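Local coordinates for uncharacterized protein MJ0690 (Methanocaldococcus jannaschii, PDB 3K32) that is uncharacterized but is predicted to be a subunit of a tRNA methyltransferase and has a HUP-type alpha/beta fold, at residues I63-K68 with K92-I97. Sequence-based numbering, arbitrary orientation.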
loop_
_atom_site.group_PDB
_atom_site.type_symbol
_atom_site.label_atom_id
_atom_site.label_comp_id
_atom_site.label_asym_id
_atom_site.label_seq_id
_atom_site.Cartn_x
_atom_site.Cartn_y
_atom_site.Cartn_z
ATOM N N ILE B 63 19.732 -14.781 4.534
ATOM C CA ILE B 63 20.495 -14.087 5.540
ATOM C C ILE B 63 20.335 -14.788 6.889
ATOM O O ILE B 63 19.215 -14.962 7.396
ATOM C CB ILE B 63 19.972 -12.671 5.649
ATOM C CG1 ILE B 63 20.198 -11.960 4.321
ATOM C CG2 ILE B 63 20.630 -11.933 6.817
ATOM C CD1 ILE B 63 19.974 -10.500 4.373
ATOM N N THR B 64 21.451 -15.194 7.471
ATOM C CA THR B 64 21.415 -15.918 8.730
ATOM C C THR B 64 21.550 -14.963 9.919
ATOM O O THR B 64 22.497 -14.180 9.995
ATOM C CB THR B 64 22.510 -16.994 8.761
ATOM O OG1 THR B 64 22.402 -17.795 7.578
ATOM C CG2 THR B 64 22.367 -17.880 9.989
ATOM N N LEU B 65 20.585 -15.024 10.836
ATOM C CA LEU B 65 20.582 -14.161 12.019
ATOM C C LEU B 65 20.750 -14.989 13.288
ATOM O O LEU B 65 20.607 -16.210 13.257
ATOM C CB LEU B 65 19.295 -13.333 12.073
ATOM C CG LEU B 65 19.413 -11.936 11.430
ATOM C CD1 LEU B 65 20.417 -11.889 10.293
ATOM C CD2 LEU B 65 18.070 -11.407 10.986
ATOM N N ASP B 66 21.063 -14.325 14.393
ATOM C CA ASP B 66 21.273 -15.007 15.669
ATOM C C ASP B 66 20.007 -15.755 16.128
ATOM O O ASP B 66 18.900 -15.200 16.138
ATOM C CB ASP B 66 21.741 -14.011 16.737
ATOM C CG ASP B 66 22.248 -14.694 18.008
ATOM O OD1 ASP B 66 21.535 -15.554 18.591
ATOM O OD2 ASP B 66 23.373 -14.351 18.438
ATOM N N ARG B 67 20.193 -17.019 16.508
ATOM C CA ARG B 67 19.101 -17.897 16.919
ATOM C C ARG B 67 18.361 -17.412 18.175
ATOM O O ARG B 67 17.269 -17.875 18.481
ATOM C CB ARG B 67 19.645 -19.303 17.152
ATOM C CG ARG B 67 18.662 -20.257 17.799
ATOM C CD ARG B 67 19.330 -21.522 18.317
ATOM N NE ARG B 67 18.325 -22.415 18.878
ATOM C CZ ARG B 67 18.031 -23.625 18.408
ATOM N NH1 ARG B 67 18.688 -24.122 17.369
ATOM N NH2 ARG B 67 17.078 -24.341 18.992
ATOM N N LYS B 68 18.956 -16.470 18.892
ATOM C CA LYS B 68 18.366 -15.962 20.124
ATOM C C LYS B 68 17.112 -15.147 19.831
ATOM O O LYS B 68 16.239 -14.992 20.700
ATOM C CB LYS B 68 19.379 -15.093 20.869
ATOM C CG LYS B 68 19.806 -13.856 20.082
ATOM C CD LYS B 68 19.650 -12.578 20.896
ATOM C CE LYS B 68 20.932 -11.754 20.889
ATOM N NZ LYS B 68 22.084 -12.501 21.487
ATOM N N LYS B 92 10.252 -6.747 13.592
ATOM C CA LYS B 92 10.883 -5.502 13.998
ATOM C C LYS B 92 12.391 -5.657 14.176
ATOM O O LYS B 92 13.170 -4.789 13.791
ATOM C CB LYS B 92 10.277 -5.003 15.301
ATOM C CG LYS B 92 8.907 -4.389 15.144
ATOM C CD LYS B 92 8.444 -3.806 16.465
ATOM C CE LYS B 92 7.094 -3.134 16.328
ATOM N NZ LYS B 92 6.466 -2.910 17.659
ATOM N N THR B 93 12.799 -6.769 14.761
ATOM C CA THR B 93 14.194 -6.982 15.051
ATOM C C THR B 93 14.931 -7.234 13.751
ATOM O O THR B 93 16.029 -6.714 13.517
ATOM C CB THR B 93 14.361 -8.168 16.008
ATOM O OG1 THR B 93 13.628 -7.905 17.212
ATOM C CG2 THR B 93 15.826 -8.399 16.332
ATOM N N VAL B 94 14.315 -8.023 12.889
ATOM C CA VAL B 94 14.865 -8.193 11.558
ATOM C C VAL B 94 15.034 -6.841 10.825
ATOM O O VAL B 94 16.107 -6.532 10.312
ATOM C CB VAL B 94 14.042 -9.198 10.750
ATOM C CG1 VAL B 94 14.429 -9.147 9.281
ATOM C CG2 VAL B 94 14.227 -10.611 11.341
ATOM N N LEU B 95 13.999 -6.011 10.807
ATOM C CA LEU B 95 14.131 -4.708 10.148
ATOM C C LEU B 95 15.290 -3.821 10.665
ATOM O O LEU B 95 16.045 -3.258 9.862
ATOM C CB LEU B 95 12.790 -3.964 10.122
ATOM C CG LEU B 95 11.771 -4.556 9.126
ATOM C CD1 LEU B 95 10.380 -3.942 9.277
ATOM C CD2 LEU B 95 12.241 -4.393 7.707
ATOM N N GLU B 96 15.448 -3.713 11.985
ATOM C CA GLU B 96 16.547 -2.919 12.568
ATOM C C GLU B 96 17.902 -3.395 12.081
ATOM O O GLU B 96 18.763 -2.587 11.726
ATOM C CB GLU B 96 16.572 -2.989 14.097
ATOM C CG GLU B 96 15.406 -2.359 14.788
ATOM C CD GLU B 96 15.389 -0.854 14.670
ATOM O OE1 GLU B 96 16.447 -0.221 14.852
ATOM O OE2 GLU B 96 14.302 -0.306 14.405
ATOM N N ILE B 97 18.095 -4.710 12.102
ATOM C CA ILE B 97 19.346 -5.313 11.664
ATOM C C ILE B 97 19.577 -5.085 10.175
ATOM O O ILE B 97 20.645 -4.652 9.766
ATOM C CB ILE B 97 19.375 -6.829 11.958
ATOM C CG1 ILE B 97 19.299 -7.090 13.472
ATOM C CG2 ILE B 97 20.625 -7.461 11.367
ATOM C CD1 ILE B 97 19.257 -8.568 13.841
#
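Leu65 pushes its branched end against two side chains on successive turns of helix 84-98, those of Val94 and Ile97. Its CD2 methyl makes the nearer approach, 3.9 Å from Val94 CG2, where the two side chains cross at about a right angle. Val94 uses the methyl that stands beside its own backbone N, anti to the carbonyl carbon; its first torsion (chi1 168°) puts the other methyl, CG1, anti to N. Ile97 comes from the next turn and meets Leu65 tip to tip, its CD1 lying 4.1 Å from Leu65 CG and 4.2 Å from Leu65 CD2. Ile97 CG1 is anti to the carbonyl carbon and the chain is extended beyond it (chi2 177°), which carries CD1 out to the leucine. No hydrogen bond crosses between 63-68 and 92-97; the interface is purely apolar and buries 125 Å² in all. In the parallel sheet, ordered 3-2-1-4-5 as in the Rossmann-like cores of the HUP clan, 59-64 is an outermost strand, and Leu65 follows directly on its end. Helix 68-80 and helix 84-98 follow in the chain, and the latter packs back against the sheet. Ile38 of the adjacent strand 32-39 touches both Leu65 and Val94, while Leu12 of strand 8-12 and Tyr169 also meet the buried Val94. Beyond Leu65 the chain turns into helix 68-80. On helix 84-98, Lys92 and Glu96 form salt bridges with Glu122 and Arg129 of helix 120-130.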